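PDB 3TL4: glutamine--tRNA ligase from Saccharomyces cerevisiae, which charges tRNA(Gln) with L-glutamine at the expense of ATP, the chain here being its appended N-terminal tRNA-binding domain. Local coordinates for residues K143-L155 against R164-K176. Sequence-based numbering, arbitrary orientation.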
loop_
_atom_site.group_PDB
_atom_site.type_symbol
_atom_site.label_atom_id
_atom_site.label_comp_id
_atom_site.label_asym_id
_atom_site.label_seq_id
_atom_site.Cartn_x
_atom_site.Cartn_y
_atom_site.Cartn_z
ATOM N N LYS A 143 9.121 -26.116 -10.196
ATOM C CA LYS A 143 8.109 -25.596 -11.113
ATOM C C LYS A 143 6.931 -24.922 -10.403
ATOM O O LYS A 143 6.214 -24.116 -10.997
ATOM C CB LYS A 143 7.573 -26.715 -12.011
ATOM C CG LYS A 143 8.605 -27.312 -12.952
ATOM C CD LYS A 143 8.007 -28.463 -13.746
ATOM C CE LYS A 143 8.999 -29.006 -14.788
ATOM N NZ LYS A 143 10.177 -29.718 -14.193
ATOM N N LEU A 144 6.729 -25.251 -9.136
ATOM C CA LEU A 144 5.586 -24.739 -8.387
ATOM C C LEU A 144 5.902 -23.452 -7.630
ATOM O O LEU A 144 5.004 -22.796 -7.111
ATOM C CB LEU A 144 5.064 -25.813 -7.415
ATOM C CG LEU A 144 3.754 -25.541 -6.676
ATOM C CD1 LEU A 144 2.695 -25.028 -7.643
ATOM C CD2 LEU A 144 3.260 -26.785 -5.936
ATOM N N VAL A 145 7.175 -23.082 -7.568
ATOM C CA VAL A 145 7.568 -21.899 -6.803
ATOM C C VAL A 145 6.826 -20.599 -7.193
ATOM O O VAL A 145 6.473 -19.798 -6.320
ATOM C CB VAL A 145 9.107 -21.708 -6.769
ATOM C CG1 VAL A 145 9.462 -20.340 -6.238
ATOM C CG2 VAL A 145 9.767 -22.806 -5.904
ATOM N N PRO A 146 6.572 -20.380 -8.496
ATOM C CA PRO A 146 5.777 -19.182 -8.815
ATOM C C PRO A 146 4.331 -19.268 -8.283
ATOM O O PRO A 146 3.701 -18.241 -8.013
ATOM C CB PRO A 146 5.794 -19.148 -10.341
ATOM C CG PRO A 146 7.063 -19.916 -10.721
ATOM C CD PRO A 146 7.146 -21.012 -9.699
ATOM N N GLY A 147 3.820 -20.486 -8.132
ATOM C CA GLY A 147 2.503 -20.699 -7.562
ATOM C C GLY A 147 2.466 -20.513 -6.055
ATOM O O GLY A 147 1.489 -20.012 -5.505
ATOM N N ILE A 148 3.532 -20.922 -5.381
ATOM C CA ILE A 148 3.632 -20.738 -3.941
ATOM C C ILE A 148 3.632 -19.244 -3.634
ATOM O O ILE A 148 2.984 -18.785 -2.689
ATOM C CB ILE A 148 4.909 -21.376 -3.403
ATOM C CG1 ILE A 148 4.895 -22.879 -3.698
ATOM C CG2 ILE A 148 5.075 -21.099 -1.899
ATOM C CD1 ILE A 148 6.068 -23.618 -3.088
ATOM N N PHE A 149 4.356 -18.494 -4.454
ATOM C CA PHE A 149 4.485 -17.056 -4.293
ATOM C C PHE A 149 3.126 -16.371 -4.427
ATOM O O PHE A 149 2.736 -15.546 -3.589
ATOM C CB PHE A 149 5.464 -16.517 -5.338
ATOM C CG PHE A 149 5.712 -15.045 -5.232
ATOM C CD1 PHE A 149 5.829 -14.438 -3.996
ATOM C CD2 PHE A 149 5.841 -14.266 -6.370
ATOM C CE1 PHE A 149 6.061 -13.077 -3.890
ATOM C CE2 PHE A 149 6.072 -12.902 -6.269
ATOM C CZ PHE A 149 6.184 -12.308 -5.023
ATOM N N ALA A 150 2.397 -16.719 -5.480
ATOM C CA ALA A 150 1.053 -16.169 -5.678
ATOM C C ALA A 150 0.147 -16.440 -4.475
ATOM O O ALA A 150 -0.631 -15.576 -4.076
ATOM C CB ALA A 150 0.422 -16.721 -6.962
ATOM N N ASP A 151 0.250 -17.641 -3.904
ATOM C CA ASP A 151 -0.621 -18.045 -2.799
ATOM C C ASP A 151 -0.225 -17.371 -1.484
ATOM O O ASP A 151 -1.075 -17.026 -0.670
ATOM C CB ASP A 151 -0.614 -19.570 -2.619
ATOM C CG ASP A 151 -1.302 -20.294 -3.757
ATOM O OD1 ASP A 151 -1.895 -19.600 -4.607
ATOM O OD2 ASP A 151 -1.266 -21.547 -3.804
ATOM N N VAL A 152 1.076 -17.211 -1.286
ATOM C CA VAL A 152 1.615 -16.523 -0.122
ATOM C C VAL A 152 1.212 -15.035 -0.094
ATOM O O VAL A 152 0.790 -14.516 0.943
ATOM C CB VAL A 152 3.158 -16.699 -0.063
ATOM C CG1 VAL A 152 3.785 -15.706 0.905
ATOM C CG2 VAL A 152 3.499 -18.138 0.335
ATOM N N LYS A 153 1.319 -14.354 -1.233
ATOM C CA LYS A 153 0.862 -12.967 -1.320
ATOM C C LYS A 153 -0.603 -12.840 -0.903
ATOM O O LYS A 153 -0.987 -11.892 -0.226
ATOM C CB LYS A 153 1.040 -12.416 -2.737
ATOM C CG LYS A 153 2.476 -12.123 -3.107
ATOM C CD LYS A 153 2.568 -11.373 -4.431
ATOM C CE LYS A 153 2.284 -12.291 -5.606
ATOM N NZ LYS A 153 2.567 -11.638 -6.914
ATOM N N ASN A 154 -1.413 -13.808 -1.309
ATOM C CA ASN A 154 -2.845 -13.782 -1.041
ATOM C C ASN A 154 -3.237 -14.179 0.409
ATOM O O ASN A 154 -4.393 -14.102 0.770
ATOM C CB ASN A 154 -3.559 -14.660 -2.078
ATOM C CG ASN A 154 -5.068 -14.701 -1.900
ATOM O OD1 ASN A 154 -5.651 -15.768 -1.668
ATOM N ND2 ASN A 154 -5.713 -13.541 -2.020
ATOM N N LEU A 155 -2.283 -14.603 1.236
ATOM C CA LEU A 155 -2.591 -14.970 2.619
ATOM C C LEU A 155 -3.019 -13.719 3.366
ATOM O O LEU A 155 -2.296 -12.726 3.358
ATOM C CB LEU A 155 -1.359 -15.555 3.315
ATOM C CG LEU A 155 -0.873 -16.932 2.875
ATOM C CD1 LEU A 155 0.382 -17.336 3.645
ATOM C CD2 LEU A 155 -1.996 -17.963 3.058
ATOM N N ARG A 164 8.309 -7.595 -0.560
ATOM C CA ARG A 164 9.636 -7.799 -1.120
ATOM C C ARG A 164 10.372 -8.892 -0.362
ATOM O O ARG A 164 11.375 -9.431 -0.828
ATOM C CB ARG A 164 10.427 -6.493 -1.111
ATOM C CG ARG A 164 9.924 -5.483 -2.127
ATOM C CD ARG A 164 10.601 -4.140 -1.936
ATOM N NE ARG A 164 10.348 -3.601 -0.605
ATOM C CZ ARG A 164 10.878 -2.474 -0.145
ATOM N NH1 ARG A 164 11.700 -1.766 -0.909
ATOM N NH2 ARG A 164 10.592 -2.057 1.080
ATOM N N SER A 165 9.860 -9.219 0.817
ATOM C CA SER A 165 10.454 -10.263 1.629
ATOM C C SER A 165 9.932 -11.623 1.189
ATOM O O SER A 165 10.549 -12.649 1.455
ATOM C CB SER A 165 10.133 -10.035 3.105
ATOM O OG SER A 165 8.737 -10.082 3.340
ATOM N N PHE A 166 8.794 -11.638 0.505
ATOM C CA PHE A 166 8.154 -12.916 0.244
ATOM C C PHE A 166 9.045 -13.883 -0.561
ATOM O O PHE A 166 9.188 -15.049 -0.200
ATOM C CB PHE A 166 6.800 -12.721 -0.425
ATOM C CG PHE A 166 5.795 -11.966 0.420
ATOM C CD1 PHE A 166 6.102 -11.561 1.707
ATOM C CD2 PHE A 166 4.546 -11.650 -0.090
ATOM C CE1 PHE A 166 5.180 -10.863 2.472
ATOM C CE2 PHE A 166 3.613 -10.958 0.673
ATOM C CZ PHE A 166 3.936 -10.568 1.961
ATOM N N LYS A 167 9.667 -13.399 -1.630
ATOM C CA LYS A 167 10.365 -14.301 -2.547
ATOM C C LYS A 167 11.632 -14.970 -1.995
ATOM O O LYS A 167 11.807 -16.173 -2.147
ATOM C CB LYS A 167 10.651 -13.619 -3.880
ATOM C CG LYS A 167 10.790 -14.608 -5.017
ATOM C CD LYS A 167 9.589 -15.544 -5.068
ATOM C CE LYS A 167 9.694 -16.534 -6.222
ATOM N NZ LYS A 167 10.957 -17.332 -6.181
ATOM N N PRO A 168 12.523 -14.193 -1.360
ATOM C CA PRO A 168 13.722 -14.781 -0.747
ATOM C C PRO A 168 13.387 -15.762 0.368
ATOM O O PRO A 168 14.049 -16.790 0.513
ATOM C CB PRO A 168 14.450 -13.568 -0.160
ATOM C CG PRO A 168 13.951 -12.405 -0.960
ATOM C CD PRO A 168 12.525 -12.723 -1.280
ATOM N N ILE A 169 12.375 -15.454 1.167
ATOM C CA ILE A 169 12.045 -16.361 2.258
ATOM C C ILE A 169 11.459 -17.667 1.728
ATOM O O ILE A 169 11.724 -18.741 2.275
ATOM C CB ILE A 169 11.121 -15.716 3.286
ATOM C CG1 ILE A 169 11.861 -14.581 4.009
ATOM C CG2 ILE A 169 10.644 -16.759 4.265
ATOM C CD1 ILE A 169 10.925 -13.524 4.582
ATOM N N ILE A 170 10.690 -17.575 0.645
ATOM C CA ILE A 170 10.175 -18.762 -0.030
ATOM C C ILE A 170 11.269 -19.628 -0.641
ATOM O O ILE A 170 11.268 -20.842 -0.464
ATOM C CB ILE A 170 9.174 -18.415 -1.133
ATOM C CG1 ILE A 170 7.893 -17.872 -0.509
ATOM C CG2 ILE A 170 8.883 -19.655 -1.976
ATOM C CD1 ILE A 170 6.933 -17.267 -1.501
ATOM N N ASP A 171 12.187 -19.004 -1.376
ATOM C CA ASP A 171 13.327 -19.722 -1.936
ATOM C C ASP A 171 14.095 -20.490 -0.852
ATOM O O ASP A 171 14.452 -21.649 -1.041
ATOM C CB ASP A 171 14.259 -18.772 -2.696
ATOM C CG ASP A 171 13.656 -18.284 -4.024
ATOM O OD1 ASP A 171 12.681 -18.899 -4.519
ATOM O OD2 ASP A 171 14.164 -17.282 -4.578
ATOM N N GLN A 172 14.327 -19.858 0.292
ATOM C CA GLN A 172 15.035 -20.519 1.381
ATOM C C GLN A 172 14.257 -21.704 1.954
ATOM O O GLN A 172 14.808 -22.760 2.195
ATOM C CB GLN A 172 15.302 -19.537 2.502
ATOM C CG GLN A 172 16.044 -18.282 2.114
ATOM C CD GLN A 172 16.199 -17.366 3.317
ATOM O OE1 GLN A 172 16.873 -17.716 4.289
ATOM N NE2 GLN A 172 15.546 -16.214 3.279
ATOM N N GLU A 173 12.973 -21.517 2.192
ATOM C CA GLU A 173 12.169 -22.572 2.792
ATOM C C GLU A 173 11.966 -23.750 1.856
ATOM O O GLU A 173 11.937 -24.889 2.290
ATOM C CB GLU A 173 10.832 -22.015 3.254
ATOM C CG GLU A 173 10.996 -20.997 4.390
ATOM C CD GLU A 173 11.719 -21.597 5.577
ATOM O OE1 GLU A 173 11.350 -22.723 5.978
ATOM O OE2 GLU A 173 12.655 -20.958 6.103
ATOM N N VAL A 174 11.831 -23.474 0.568
ATOM C CA VAL A 174 11.600 -24.526 -0.411
ATOM C C VAL A 174 12.833 -25.399 -0.532
ATOM O O VAL A 174 12.738 -26.626 -0.609
ATOM C CB VAL A 174 11.175 -23.928 -1.777
ATOM C CG1 VAL A 174 11.238 -24.958 -2.850
ATOM C CG2 VAL A 174 9.763 -23.373 -1.672
ATOM N N LEU A 175 13.997 -24.758 -0.507
ATOM C CA LEU A 175 15.280 -25.467 -0.494
ATOM C C LEU A 175 15.331 -26.502 0.626
ATOM O O LEU A 175 15.802 -27.618 0.411
ATOM C CB LEU A 175 16.442 -24.475 -0.346
ATOM C CG LEU A 175 17.883 -24.997 -0.327
ATOM C CD1 LEU A 175 18.199 -25.865 -1.559
ATOM C CD2 LEU A 175 18.863 -23.822 -0.209
ATOM N N LYS A 176 14.853 -26.141 1.819
ATOM C CA LYS A 176 14.919 -27.063 2.957
ATOM C C LYS A 176 14.182 -28.375 2.689
ATOM O O LYS A 176 14.623 -29.446 3.109
ATOM C CB LYS A 176 14.363 -26.404 4.222
ATOM C CG LYS A 176 15.174 -25.217 4.690
ATOM C CD LYS A 176 14.457 -24.419 5.783
ATOM C CE LYS A 176 15.244 -23.152 6.106
ATOM N NZ LYS A 176 14.499 -22.247 7.025
#
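I170 enters helix 145-153 as a knob, its side chain lodged among V145, I148, F149 and V152. Its CD1 leads, resting 3.7 Å from F149 CA and meeting V152 CG2 tip to tip, while the I148 and I170 side chains slide past each other in opposite directions and touch through their CG2 methyls, 4.1 Å apart. V145 returns the fit, sitting among K167, I170, D171 and V174; its CG2 touches V174 CG1 at 4.0 Å. The F149 ring illustrates an aromatic group approached on both faces and at its edge. K167 CD lies over one face in a CH-pi contact, 4.1 Å from the ring centroid, K153 CE lies over the opposite face, and F166 CB abuts the edge in the ring plane, 3.6 Å from F149 CE1. Reciprocal knobs-into-holes packing thus joins two successive helices whose directions differ by 128°, well short of antiparallel, in the appended tRNA-binding domain. The F166 ring in turn receives V152 CG1 over a face and K153 CG at its edge. Bends at chi2 (52°) and chi4 (56°) carry the K167 chain across F149 and bring its ammonium to D171, one helical turn on, where NZ and OD1 form a 2.9 Å salt bridge beside V145 CG1. Farther out, I148 leans on I137 of helix 134-140, whereas E173 binds R123 of helix 119-132 through a salt bridge.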